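PDB 1XMX: Card1 endonuclease domain-containing protein from Vibrio cholerae, which is of unknown function but probably binds nucleic acid, with a Card1-like endonuclease domain of the PD-(D/E)XK class. Local coordinates for residues P20-R25 and D48-R53; H30-G35 and R76-T81; N121-C126 and V138-T143; D146-F151 and V279-Q284; K263-Q266 and T271-D274. One frame throughout, in Å; residues are numbered along the deposited sequence.

Contact 1. Residues P20-R25 and D48-R53; sequences PLLDHR and DVLNKR
The segments meet near the ends of helices 15-22 and 40-52, with Leu-21 CA and Leu-50 CA, the nearest pair of alpha carbons, 8.0 Å apart. No hydrogen bond crosses. The gap is filled by leucines and one arginine.

Leu-50 CD2 does most of the apolar work. It lies 3.8 Å from Leu-21 CB and 4.0 Å from Leu-22 CD2. The side chains of Leu-21 and Leu-50 cross at about a right angle, and Leu-21 presents both CB and CD1 to the Leu-50 methyls.

Leu-22 points at the other helix end and meets Arg-53. Its CD2 is 3.6 Å from Arg-53 NE and also touches Arg-53 CD, while CD1 lies over one face of the guanidinium, offset toward its rim. Arg-53 reaches this place because its chain bends at chi2 (91°) and turns back along its own helix. There Arg-53 NH1 donates to Val-49 O at 3.2 Å, with an N-H...O angle of 156°. Arg-53 NH2 makes a salt bridge to Asp-146. Two anchors thus limit the rotation of the group beside Leu-22.

Beyond Leu-22 the chain turns at buried Asp-23. Its OD1 accepts from Arg-25 N at 2.9 Å, an Asx turn, and Arg-25 also grips the carboxylate side-on through NE and NH2.

Helices 15-22 and 40-52 cover the same face of the parallel part of the mixed, Rossmann-like sheet. Leu-21 and Leu-50 both rest on Ile-31 of strand 30-35, and Val-49 packs on helix 144-150.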
# COMPACT_ATOMS: atom_id res chain seq x y z
N PRO A 20 10.08 3.35 -13.92
CA PRO A 20 11.21 3.87 -14.66
C PRO A 20 11.12 5.36 -15.04
O PRO A 20 12.15 6.07 -15.03
CB PRO A 20 11.23 3.00 -15.92
CG PRO A 20 10.60 1.65 -15.43
CD PRO A 20 9.54 2.10 -14.53
N LEU A 21 9.93 5.85 -15.38
CA LEU A 21 9.79 7.28 -15.73
C LEU A 21 9.80 8.21 -14.53
O LEU A 21 9.99 9.40 -14.69
CB LEU A 21 8.49 7.49 -16.54
CG LEU A 21 8.48 6.79 -17.94
CD1 LEU A 21 7.09 6.65 -18.42
CD2 LEU A 21 9.36 7.53 -19.00
N LEU A 22 9.54 7.69 -13.33
CA LEU A 22 9.61 8.50 -12.13
C LEU A 22 11.01 8.59 -11.52
O LEU A 22 11.26 9.39 -10.58
CB LEU A 22 8.58 8.00 -11.08
CG LEU A 22 7.11 7.88 -11.49
CD1 LEU A 22 6.27 7.46 -10.32
CD2 LEU A 22 6.57 9.22 -12.09
N ASP A 23 11.92 7.72 -11.99
CA ASP A 23 13.27 7.61 -11.46
C ASP A 23 13.89 8.88 -11.97
O ASP A 23 13.78 9.21 -13.16
CB ASP A 23 13.95 6.39 -12.14
CG ASP A 23 15.30 6.08 -11.59
OD1 ASP A 23 16.19 6.95 -11.50
OD2 ASP A 23 15.49 4.93 -11.17
N HIS A 24 14.60 9.60 -11.12
CA HIS A 24 15.21 10.87 -11.55
C HIS A 24 16.31 10.69 -12.58
O HIS A 24 16.70 11.67 -13.23
CB HIS A 24 15.83 11.59 -10.34
CG HIS A 24 14.82 12.09 -9.36
ND1 HIS A 24 15.16 12.87 -8.27
CD2 HIS A 24 13.48 11.93 -9.30
CE1 HIS A 24 14.07 13.16 -7.58
NE2 HIS A 24 13.04 12.61 -8.20
N ARG A 25 16.85 9.47 -12.68
CA ARG A 25 17.96 9.22 -13.63
C ARG A 25 17.52 9.03 -15.08
O ARG A 25 18.33 9.13 -15.98
CB ARG A 25 18.82 8.05 -13.17
CG ARG A 25 19.45 8.28 -11.78
CD ARG A 25 20.04 6.99 -11.22
NE ARG A 25 18.97 6.00 -11.09
CZ ARG A 25 19.14 4.78 -10.57
NH1 ARG A 25 20.36 4.40 -10.20
NH2 ARG A 25 18.09 3.95 -10.44
N ASP A 48 -3.03 9.82 -15.87
CA ASP A 48 -3.26 10.70 -14.67
C ASP A 48 -2.03 10.78 -13.75
O ASP A 48 -1.60 11.84 -13.31
CB ASP A 48 -4.45 10.21 -13.84
CG ASP A 48 -5.75 10.33 -14.58
OD1 ASP A 48 -5.77 11.07 -15.60
OD2 ASP A 48 -6.76 9.69 -14.14
N VAL A 49 -1.44 9.63 -13.48
CA VAL A 49 -0.25 9.60 -12.65
C VAL A 49 0.95 10.28 -13.38
O VAL A 49 1.67 11.14 -12.80
CB VAL A 49 0.07 8.14 -12.35
CG1 VAL A 49 1.49 7.99 -11.78
CG2 VAL A 49 -1.04 7.51 -11.49
N LEU A 50 1.20 9.91 -14.63
CA LEU A 50 2.44 10.44 -15.31
C LEU A 50 2.25 11.87 -15.68
O LEU A 50 3.17 12.66 -15.48
CB LEU A 50 2.85 9.65 -16.56
CG LEU A 50 3.41 8.26 -16.18
CD1 LEU A 50 3.27 7.27 -17.37
CD2 LEU A 50 4.85 8.27 -15.63
N ASN A 51 1.07 12.23 -16.21
CA ASN A 51 0.83 13.63 -16.61
C ASN A 51 1.01 14.64 -15.47
O ASN A 51 1.49 15.76 -15.74
CB ASN A 51 -0.55 13.85 -17.26
CG ASN A 51 -0.67 13.23 -18.66
OD1 ASN A 51 -1.78 13.18 -19.24
ND2 ASN A 51 0.46 12.74 -19.22
N LYS A 52 0.62 14.24 -14.24
CA LYS A 52 0.88 14.98 -12.98
C LYS A 52 2.33 15.45 -12.91
O LYS A 52 2.60 16.54 -12.42
CB LYS A 52 0.72 14.11 -11.72
CG LYS A 52 -0.66 13.99 -11.04
CD LYS A 52 -0.44 13.34 -9.64
CE LYS A 52 -1.59 12.41 -9.17
NZ LYS A 52 -2.30 12.93 -7.90
N ARG A 53 3.25 14.59 -13.37
CA ARG A 53 4.68 14.89 -13.38
C ARG A 53 5.15 15.46 -14.67
O ARG A 53 6.36 15.51 -14.90
CB ARG A 53 5.49 13.65 -13.15
CG ARG A 53 5.49 13.20 -11.73
CD ARG A 53 4.41 12.24 -11.43
NE ARG A 53 4.74 11.65 -10.15
CZ ARG A 53 3.89 10.96 -9.40
NH1 ARG A 53 2.64 10.80 -9.82
NH2 ARG A 53 4.28 10.47 -8.23

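Contact 2. Residues H30-G35 and R76-T81; sequences HIIFIG and RELAET
Glu-77 O is gripped twice from within helix 68-85. Thr-81 N donates to it at 3.2 Å as the ordinary helical bond, and Thr-81 OG1 adds a second at 3.0 Å. The two donors come from opposite faces of the carbonyl plane. This holds the threonine side chain against its own helix.

The contact between the segments is made next door, by Leu-78. It reaches strand 30-35 with one methyl, CD2. That methyl is 4.2 Å from Ile-34 CD1 and 4.4 Å from Ile-32 CG2, so it sits against two isoleucines of the strand. Leu-78 has CG anti to the backbone N (chi1 174°), which sends the branch out from the helix toward the sheet. Ile-34 offers the far end of its long branch, Ile-32 its short one.

The alpha carbons are 9.9 Å apart at the nearest, Ile-34 to Leu-78, a usual spacing for a helix packed on a sheet. The fold here is a three-layer alpha/beta Rossmann-like one. Ile-32 and Ile-34 point to the side of helix 68-85. Ile-31 and Phe-33 serve the other face, where they pack on helix 40-52.

The contacts are purely apolar and loose. Phe-60 of the edge strand 56-61 touches both Ile-32 and Leu-78. Val-7 and Ile-9 of strand 4-9 flank Ile-34. Elsewhere on the helix, Glu-80 OE1 is hydrogen-bonded to Tyr-111 OH.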
# COMPACT_ATOMS: atom_id res chain seq x y z
N HIS A 30 8.54 10.99 -22.06
CA HIS A 30 7.44 10.63 -22.91
C HIS A 30 7.41 9.11 -23.04
O HIS A 30 8.46 8.46 -23.07
CB HIS A 30 7.52 11.30 -24.29
CG HIS A 30 6.26 11.12 -25.11
ND1 HIS A 30 6.16 10.19 -26.13
CD2 HIS A 30 5.04 11.71 -25.03
CE1 HIS A 30 4.95 10.25 -26.67
NE2 HIS A 30 4.25 11.15 -26.01
N ILE A 31 6.19 8.56 -23.10
CA ILE A 31 6.00 7.14 -23.34
C ILE A 31 4.79 6.93 -24.20
O ILE A 31 3.75 7.60 -24.04
CB ILE A 31 5.87 6.33 -22.00
CG1 ILE A 31 5.58 4.82 -22.27
CG2 ILE A 31 4.80 6.99 -21.04
CD1 ILE A 31 5.88 3.87 -21.08
N ILE A 32 4.89 5.94 -25.07
CA ILE A 32 3.75 5.49 -25.86
C ILE A 32 3.42 4.13 -25.35
O ILE A 32 4.28 3.22 -25.34
CB ILE A 32 4.12 5.40 -27.38
CG1 ILE A 32 4.49 6.80 -27.86
CG2 ILE A 32 3.01 4.73 -28.25
CD1 ILE A 32 5.13 6.85 -29.19
N PHE A 33 2.17 4.01 -24.90
CA PHE A 33 1.68 2.73 -24.40
C PHE A 33 1.02 2.05 -25.59
O PHE A 33 0.33 2.70 -26.34
CB PHE A 33 0.65 2.95 -23.30
CG PHE A 33 1.21 3.54 -22.05
CD1 PHE A 33 1.93 2.76 -21.15
CD2 PHE A 33 0.97 4.86 -21.74
CE1 PHE A 33 2.41 3.31 -19.96
CE2 PHE A 33 1.46 5.42 -20.56
CZ PHE A 33 2.17 4.64 -19.67
N ILE A 34 1.25 0.76 -25.75
CA ILE A 34 0.60 -0.05 -26.77
C ILE A 34 -0.47 -0.89 -26.03
O ILE A 34 -0.19 -1.41 -24.97
CB ILE A 34 1.63 -0.99 -27.43
CG1 ILE A 34 2.52 -0.20 -28.38
CG2 ILE A 34 0.95 -2.16 -28.20
CD1 ILE A 34 3.85 -0.86 -28.63
N GLY A 35 -1.70 -0.96 -26.55
CA GLY A 35 -2.76 -1.72 -25.87
C GLY A 35 -3.91 -1.94 -26.85
O GLY A 35 -3.92 -1.36 -27.95
N ARG A 76 5.24 -2.43 -36.40
CA ARG A 76 6.26 -2.03 -37.36
C ARG A 76 5.91 -0.69 -38.02
O ARG A 76 6.78 0.12 -38.25
CB ARG A 76 6.43 -3.12 -38.41
CG ARG A 76 7.72 -3.03 -39.13
CD ARG A 76 8.01 -4.35 -39.85
NE ARG A 76 8.72 -5.32 -39.00
CZ ARG A 76 10.02 -5.24 -38.67
NH1 ARG A 76 10.76 -4.21 -39.13
NH2 ARG A 76 10.58 -6.20 -37.92
N GLU A 77 4.63 -0.45 -38.30
CA GLU A 77 4.15 0.87 -38.72
C GLU A 77 4.50 1.97 -37.71
O GLU A 77 4.98 3.01 -38.07
CB GLU A 77 2.63 0.85 -38.95
CG GLU A 77 2.27 0.47 -40.35
CD GLU A 77 0.76 0.58 -40.65
OE1 GLU A 77 0.17 1.65 -40.30
OE2 GLU A 77 0.19 -0.40 -41.26
N LEU A 78 4.19 1.72 -36.44
CA LEU A 78 4.63 2.60 -35.37
C LEU A 78 6.16 2.77 -35.38
O LEU A 78 6.65 3.91 -35.32
CB LEU A 78 4.18 2.05 -34.01
CG LEU A 78 4.73 2.85 -32.82
CD1 LEU A 78 4.08 4.22 -32.87
CD2 LEU A 78 4.39 2.14 -31.50
N ALA A 79 6.91 1.67 -35.48
CA ALA A 79 8.36 1.75 -35.35
C ALA A 79 8.92 2.64 -36.47
O ALA A 79 9.85 3.43 -36.25
CB ALA A 79 8.98 0.36 -35.39
N GLU A 80 8.33 2.50 -37.67
CA GLU A 80 8.88 3.12 -38.86
C GLU A 80 8.64 4.65 -38.76
O GLU A 80 9.50 5.44 -39.05
CB GLU A 80 8.28 2.46 -40.12
CG GLU A 80 9.05 2.62 -41.42
CD GLU A 80 10.34 1.73 -41.59
OE1 GLU A 80 11.40 2.01 -40.97
OE2 GLU A 80 10.32 0.80 -42.44
N THR A 81 7.48 5.05 -38.27
CA THR A 81 7.21 6.45 -37.98
C THR A 81 8.18 6.99 -36.91
O THR A 81 8.62 8.13 -36.97
CB THR A 81 5.75 6.64 -37.45
OG1 THR A 81 4.80 6.03 -38.34
CG2 THR A 81 5.41 8.11 -37.31

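Contact 3. Residues N121-C126 and V138-T143; sequences NSDCLC and VQDRIT
Asp-123 and Val-138 meet at the open end of the antiparallel pairing between strands 124-129 and 136-137. Val-138 N donates to Asp-123 O at 3.1 Å, and the bond is nearly straight (168°). It carries the backbone pairing one step past the short edge strand.

Val-138 also packs closely on the same residue. Its CG2 lies 3.4 Å from Asp-123 O and 4.0 Å from Leu-125 CB. Its CB is 3.6 Å from Asp-123 OD2. The two side chains cross at about a right angle, the carboxylate passing beside the root of the valine.

Asp-123 is the middle residue of an ST turn, in which Ser-122 OG accepts from Cys-124 N at 3.1 Å. Its own backbone is in the left-handed helical region (phi 67°, psi 21°). Turn and residue together lead the chain into strand 124-129, at the antiparallel border of an otherwise parallel Rossmann-like sheet.

Asp-123 OD2 comes within 4.0 Å of Asp-140 OD1. Two like charges this close should be unfavourable alone, but Asn-302 ND2 donates to Asp-123 OD2 and probably offsets some of the repulsion.

Farther on, Arg-141 grips Gln-139 OE1 side-on with NE (3.0 Å) and NH2 (2.9 Å). Both come from the same face of the amide, above its plane. The same oxygen also accepts from His-24 N, while Gln-139 N donates to Asp-23. These bonds tie the loop to the residues just after helix 15-22. Thr-143 OG1 then caps helix 144-150 by accepting from Asp-146 N.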
# COMPACT_ATOMS: atom_id res chain seq x y z
N ASN A 121 10.44 -8.74 -8.60
CA ASN A 121 10.86 -9.08 -7.23
C ASN A 121 12.02 -8.19 -6.72
O ASN A 121 11.93 -7.59 -5.61
CB ASN A 121 11.07 -10.61 -7.13
CG ASN A 121 9.79 -11.39 -7.59
OD1 ASN A 121 8.80 -11.49 -6.85
ND2 ASN A 121 9.80 -11.84 -8.83
N SER A 122 13.05 -8.02 -7.53
CA SER A 122 14.25 -7.31 -7.07
C SER A 122 14.05 -5.83 -7.19
O SER A 122 14.63 -5.05 -6.40
CB SER A 122 15.47 -7.76 -7.85
OG SER A 122 15.25 -7.46 -9.22
N ASP A 123 13.17 -5.48 -8.13
CA ASP A 123 12.98 -4.12 -8.68
C ASP A 123 14.18 -3.60 -9.49
O ASP A 123 14.29 -2.41 -9.70
CB ASP A 123 12.48 -3.10 -7.59
CG ASP A 123 11.64 -1.97 -8.16
OD1 ASP A 123 10.74 -2.15 -9.09
OD2 ASP A 123 11.82 -0.85 -7.70
N CYS A 124 15.05 -4.49 -9.99
CA CYS A 124 16.19 -4.06 -10.83
C CYS A 124 15.74 -3.85 -12.25
O CYS A 124 15.05 -4.71 -12.80
CB CYS A 124 17.31 -5.10 -10.89
SG CYS A 124 18.01 -5.54 -9.29
N LEU A 125 16.14 -2.73 -12.85
CA LEU A 125 15.98 -2.56 -14.27
C LEU A 125 17.16 -3.25 -14.96
O LEU A 125 18.31 -2.90 -14.71
CB LEU A 125 16.02 -1.10 -14.61
CG LEU A 125 15.69 -0.70 -16.03
CD1 LEU A 125 15.09 0.71 -16.02
CD2 LEU A 125 16.94 -0.84 -16.88
N CYS A 126 16.84 -4.17 -15.86
CA CYS A 126 17.77 -5.12 -16.44
C CYS A 126 17.76 -4.87 -17.93
O CYS A 126 16.68 -4.83 -18.55
CB CYS A 126 17.27 -6.55 -16.21
SG CYS A 126 17.12 -7.08 -14.44
N VAL A 138 15.59 0.42 -9.60
CA VAL A 138 14.67 1.54 -9.85
C VAL A 138 14.42 2.37 -8.60
O VAL A 138 14.21 1.81 -7.54
CB VAL A 138 13.35 1.02 -10.39
CG1 VAL A 138 12.37 2.20 -10.62
CG2 VAL A 138 13.63 0.23 -11.73
N GLN A 139 14.45 3.70 -8.71
CA GLN A 139 14.28 4.50 -7.50
C GLN A 139 12.85 4.31 -7.02
O GLN A 139 12.00 3.88 -7.81
CB GLN A 139 14.52 5.98 -7.80
CG GLN A 139 15.97 6.27 -8.17
CD GLN A 139 16.22 7.73 -8.33
OE1 GLN A 139 15.30 8.52 -8.50
NE2 GLN A 139 17.48 8.12 -8.23
N ASP A 140 12.59 4.73 -5.78
CA ASP A 140 11.34 4.51 -5.09
C ASP A 140 10.62 5.84 -4.95
O ASP A 140 10.84 6.56 -4.00
CB ASP A 140 11.65 3.90 -3.71
CG ASP A 140 12.32 2.52 -3.83
OD1 ASP A 140 11.90 1.85 -4.77
OD2 ASP A 140 13.25 2.14 -3.05
N ARG A 141 9.75 6.15 -5.90
CA ARG A 141 9.14 7.48 -6.06
C ARG A 141 7.62 7.48 -6.06
O ARG A 141 6.98 8.41 -5.59
CB ARG A 141 9.60 8.09 -7.39
CG ARG A 141 11.13 8.31 -7.52
CD ARG A 141 11.64 9.21 -6.50
NE ARG A 141 13.07 9.43 -6.72
CZ ARG A 141 13.85 10.16 -5.93
NH1 ARG A 141 13.34 10.72 -4.84
NH2 ARG A 141 15.14 10.32 -6.24
N ILE A 142 7.02 6.47 -6.67
CA ILE A 142 5.56 6.35 -6.73
C ILE A 142 4.92 6.38 -5.34
O ILE A 142 5.48 5.86 -4.35
CB ILE A 142 5.15 5.09 -7.57
CG1 ILE A 142 3.74 5.24 -8.17
CG2 ILE A 142 5.32 3.76 -6.79
CD1 ILE A 142 3.19 3.93 -8.57
N THR A 143 3.76 7.04 -5.23
CA THR A 143 3.06 7.15 -3.96
C THR A 143 1.90 6.18 -3.89
O THR A 143 1.52 5.59 -4.88
CB THR A 143 2.46 8.53 -3.82
OG1 THR A 143 1.53 8.72 -4.89
CG2 THR A 143 3.56 9.56 -3.86

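Contact 4. Residues D146-F151 and V279-Q284; sequences DYLTIF and VQVYRQ
Leu-148 meets strand 279-285 with both of its methyls. CD1 lies 4.3 Å from Val-279 CG1, and CD2 lies 4.4 Å from Val-281 CG1. The leucine thus forks over two valines that stand two residues apart on the strand.

Its torsions explain the fork. CG is beside the backbone N (chi1 -59°), and chi2 is extended (171°), which turns one methyl to each valine, on a line oblique to the strand. Val-279 and Val-281 share one rotamer, with CG1 opposite the backbone N, and each uses that branch. Val-279 points at the helix, whereas Val-281 meets it more from the flank.

This is a helix lying on one face of a beta hairpin. Strand 279-285 pairs antiparallel with 288-300 and, on its other edge, with the short strand 154-156. Leu-148 CA and Val-281 CA are 8.0 Å apart, and no hydrogen bond crosses.

Leu-332 of helix 321-333 touches both Leu-148 and Val-281 and adds a third element to the apolar cluster. At the end of helix 144-150, Phe-151 turns its ring away, and Ile-150 CG2 lies over one ring face, offset toward the rim. On another side of the helix, Tyr-147 OH is hydrogen-bonded to Asn-302 O.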
# COMPACT_ATOMS: atom_id res chain seq x y z
N ASP A 146 -0.91 7.34 -6.18
CA ASP A 146 -0.62 6.96 -7.57
C ASP A 146 -0.94 5.53 -7.79
O ASP A 146 -1.48 5.16 -8.86
CB ASP A 146 0.84 7.09 -7.83
CG ASP A 146 1.23 8.49 -8.08
OD1 ASP A 146 0.29 9.30 -8.40
OD2 ASP A 146 2.46 8.78 -7.95
N TYR A 147 -0.59 4.72 -6.78
CA TYR A 147 -0.86 3.30 -6.83
C TYR A 147 -2.34 3.03 -6.94
O TYR A 147 -2.76 2.21 -7.75
CB TYR A 147 -0.34 2.60 -5.57
CG TYR A 147 0.64 1.52 -5.93
CD1 TYR A 147 0.20 0.30 -6.42
CD2 TYR A 147 2.01 1.72 -5.81
CE1 TYR A 147 1.11 -0.69 -6.76
CE2 TYR A 147 2.94 0.72 -6.15
CZ TYR A 147 2.46 -0.48 -6.61
OH TYR A 147 3.33 -1.47 -6.95
N LEU A 148 -3.14 3.71 -6.12
CA LEU A 148 -4.57 3.49 -6.19
C LEU A 148 -5.14 3.90 -7.53
O LEU A 148 -5.98 3.16 -8.09
CB LEU A 148 -5.32 4.15 -5.03
CG LEU A 148 -4.87 3.67 -3.64
CD1 LEU A 148 -5.48 4.51 -2.54
CD2 LEU A 148 -5.20 2.22 -3.41
N THR A 149 -4.71 5.05 -8.05
CA THR A 149 -5.19 5.51 -9.34
C THR A 149 -4.91 4.44 -10.40
O THR A 149 -5.78 4.03 -11.17
CB THR A 149 -4.51 6.80 -9.74
OG1 THR A 149 -4.83 7.77 -8.76
CG2 THR A 149 -4.97 7.28 -11.14
N ILE A 150 -3.67 3.99 -10.44
CA ILE A 150 -3.30 2.99 -11.42
C ILE A 150 -4.25 1.81 -11.41
O ILE A 150 -4.60 1.31 -12.49
CB ILE A 150 -1.86 2.50 -11.24
CG1 ILE A 150 -0.89 3.63 -11.63
CG2 ILE A 150 -1.62 1.21 -12.09
CD1 ILE A 150 0.58 3.31 -11.36
N PHE A 151 -4.67 1.37 -10.22
CA PHE A 151 -5.53 0.19 -10.12
C PHE A 151 -7.03 0.45 -10.04
O PHE A 151 -7.81 -0.44 -9.68
CB PHE A 151 -5.05 -0.72 -9.00
CG PHE A 151 -3.79 -1.47 -9.35
CD1 PHE A 151 -3.85 -2.65 -10.07
CD2 PHE A 151 -2.55 -1.01 -8.96
CE1 PHE A 151 -2.72 -3.32 -10.40
CE2 PHE A 151 -1.42 -1.69 -9.28
CZ PHE A 151 -1.50 -2.85 -10.00
N VAL A 279 -6.34 5.33 5.23
CA VAL A 279 -6.67 5.76 3.90
C VAL A 279 -8.10 5.29 3.58
O VAL A 279 -8.41 4.10 3.74
CB VAL A 279 -5.67 5.15 2.89
CG1 VAL A 279 -5.90 5.76 1.53
CG2 VAL A 279 -4.23 5.41 3.36
N GLN A 280 -8.98 6.21 3.20
CA GLN A 280 -10.29 5.85 2.62
C GLN A 280 -10.15 5.56 1.11
O GLN A 280 -9.63 6.37 0.40
CB GLN A 280 -11.31 6.96 2.84
CG GLN A 280 -11.33 7.49 4.28
CD GLN A 280 -11.75 6.39 5.26
OE1 GLN A 280 -11.06 6.10 6.25
NE2 GLN A 280 -12.87 5.77 4.97
N VAL A 281 -10.66 4.42 0.64
CA VAL A 281 -10.45 3.96 -0.74
C VAL A 281 -11.83 3.75 -1.36
O VAL A 281 -12.68 3.05 -0.78
CB VAL A 281 -9.72 2.58 -0.81
CG1 VAL A 281 -9.43 2.17 -2.30
CG2 VAL A 281 -8.50 2.55 0.04
N TYR A 282 -12.03 4.37 -2.51
CA TYR A 282 -13.27 4.31 -3.26
C TYR A 282 -13.06 3.68 -4.65
O TYR A 282 -12.05 3.96 -5.31
CB TYR A 282 -13.84 5.74 -3.42
CG TYR A 282 -14.13 6.44 -2.10
CD1 TYR A 282 -13.16 7.21 -1.46
CD2 TYR A 282 -15.37 6.32 -1.50
CE1 TYR A 282 -13.43 7.86 -0.24
CE2 TYR A 282 -15.66 6.94 -0.26
CZ TYR A 282 -14.68 7.71 0.36
OH TYR A 282 -14.96 8.33 1.57
N ARG A 283 -14.00 2.80 -5.07
CA ARG A 283 -14.02 2.27 -6.43
C ARG A 283 -15.44 2.38 -6.99
O ARG A 283 -16.38 1.93 -6.35
CB ARG A 283 -13.53 0.82 -6.48
CG ARG A 283 -12.04 0.67 -6.17
CD ARG A 283 -11.59 -0.78 -5.99
NE ARG A 283 -12.17 -1.40 -4.81
CZ ARG A 283 -11.93 -2.63 -4.36
NH1 ARG A 283 -11.10 -3.46 -4.97
NH2 ARG A 283 -12.57 -3.05 -3.27
N GLN A 284 -15.59 3.01 -8.14
CA GLN A 284 -16.90 3.14 -8.77
C GLN A 284 -17.18 1.94 -9.64
O GLN A 284 -16.31 1.52 -10.42
CB GLN A 284 -16.97 4.39 -9.67
CG GLN A 284 -17.38 5.67 -8.98
CD GLN A 284 -18.71 5.58 -8.22
OE1 GLN A 284 -18.72 5.67 -7.00
NE2 GLN A 284 -19.85 5.43 -8.95

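Contact 5. Residues K263-Q266 and T271-D274; sequences KQIQ and TIQD
One hydrogen bond joins the two segments. Gln-266 NE2 donates to Ile-272 O at 2.9 Å, with an N-H...O angle of 162°. The oxygen lies in the amide plane of Gln-266, but the donor stands above the carbonyl plane of Ile-272, not on a lone pair. The bond is therefore straight at the donor and tilted at the acceptor. Gln-266 reaches this place with CG anti to its N (chi1 179°) and the chain extended beyond. Its other amide atom, OE1, accepts from Arg-275 NE. Both ends of the amide are used, and its orientation is fixed.

The apolar contacts centre on Ile-272, which points at the helix. Its CD1 lies 3.6 Å from Ile-265 CG2, a close fit of two branches. Its CB lies 4.0 Å from Gln-266 CG, so the stem of the glutamine lies across the isoleucine while its amide bonds to the carbonyl.

The backbones come close here, with Gln-266 CA and Ile-272 CA 5.7 Å apart. A short link of four residues joins the segments.

Helix 243-266 thus leads through a short loop into strand 272-276, within the Card1-like endonuclease region. The strand pairs with 288-300, with a classic beta bulge where Gln-273 and Asp-274 both face Val-299. Gln-273 bonds to Asn-302 N and Ile-142 O, and Asp-274 OD2 to Ile-144 N at the start of helix 144-150. Helix 371-380 packs against Ile-265 and Ile-272.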
# COMPACT_ATOMS: atom_id res chain seq x y z
N LYS A 263 6.93 5.07 10.54
CA LYS A 263 7.60 6.37 10.36
C LYS A 263 9.03 6.38 10.96
O LYS A 263 9.95 6.92 10.35
CB LYS A 263 6.75 7.50 10.93
CG LYS A 263 7.44 8.83 10.90
CD LYS A 263 6.66 9.88 11.65
CE LYS A 263 7.38 11.24 11.59
NZ LYS A 263 6.56 12.26 12.29
N GLN A 264 9.19 5.78 12.15
CA GLN A 264 10.52 5.50 12.71
C GLN A 264 11.44 4.62 11.88
O GLN A 264 12.63 4.92 11.74
CB GLN A 264 10.39 4.82 14.08
CG GLN A 264 10.12 5.79 15.11
CD GLN A 264 10.26 5.23 16.50
OE1 GLN A 264 11.05 4.28 16.75
NE2 GLN A 264 9.51 5.81 17.43
N ILE A 265 10.91 3.52 11.36
CA ILE A 265 11.70 2.59 10.52
C ILE A 265 12.12 3.31 9.26
O ILE A 265 13.22 3.14 8.79
CB ILE A 265 10.89 1.34 10.16
CG1 ILE A 265 10.63 0.53 11.44
CG2 ILE A 265 11.61 0.49 9.12
CD1 ILE A 265 9.49 -0.48 11.34
N GLN A 266 11.26 4.16 8.75
CA GLN A 266 11.51 4.85 7.47
C GLN A 266 12.69 5.84 7.58
O GLN A 266 13.38 6.11 6.60
CB GLN A 266 10.23 5.54 7.03
CG GLN A 266 10.29 6.34 5.74
CD GLN A 266 9.03 7.14 5.51
OE1 GLN A 266 8.49 7.72 6.46
NE2 GLN A 266 8.54 7.17 4.27
N THR A 271 13.82 2.66 1.36
CA THR A 271 12.88 1.92 0.47
C THR A 271 11.42 2.15 0.86
O THR A 271 10.55 1.87 0.10
CB THR A 271 13.17 0.39 0.43
OG1 THR A 271 13.20 -0.13 1.78
CG2 THR A 271 14.52 0.08 -0.25
N ILE A 272 11.14 2.65 2.07
CA ILE A 272 9.75 2.94 2.44
C ILE A 272 9.52 4.34 1.94
O ILE A 272 9.99 5.30 2.53
CB ILE A 272 9.54 2.87 3.97
CG1 ILE A 272 9.99 1.50 4.52
CG2 ILE A 272 8.07 3.17 4.33
CD1 ILE A 272 10.00 1.40 6.00
N GLN A 273 8.80 4.47 0.86
CA GLN A 273 8.86 5.68 0.10
C GLN A 273 7.58 6.49 0.35
O GLN A 273 7.51 7.66 0.01
CB GLN A 273 9.06 5.28 -1.36
CG GLN A 273 7.80 4.65 -1.98
CD GLN A 273 8.15 3.70 -3.08
OE1 GLN A 273 8.74 2.67 -2.83
NE2 GLN A 273 7.82 4.06 -4.30
N ASP A 274 6.58 5.87 0.98
CA ASP A 274 5.30 6.52 1.29
C ASP A 274 4.54 5.80 2.44
O ASP A 274 4.67 4.61 2.60
CB ASP A 274 4.39 6.67 0.05
CG ASP A 274 3.31 7.75 0.26
OD1 ASP A 274 3.48 8.59 1.18
OD2 ASP A 274 2.31 7.81 -0.46

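Contact 1 packs on strand 30-35 and contact 2 includes it, on opposite faces of the Rossmann-like sheet. Both are buried without a cross-segment hydrogen bond; contact 2 is all aliphatic, contact 1 brings in an arginine. Contact 4 is buried and apolar too, but belongs to the other large sheet. Contacts 3 and 5 are only partly buried, and each has one cross-segment hydrogen bond. Contact 5 reaches the same sheet as contact 4. Contact 3 lies between: its loop bonds to contact 1 just after helix 15-22 and, through Ile-142 O, to Gln-273 of contact 5. Arg-53 and Asp-146 link contacts 1 and 4. Polar bonds and packing both join the surroundings of the two large sheets.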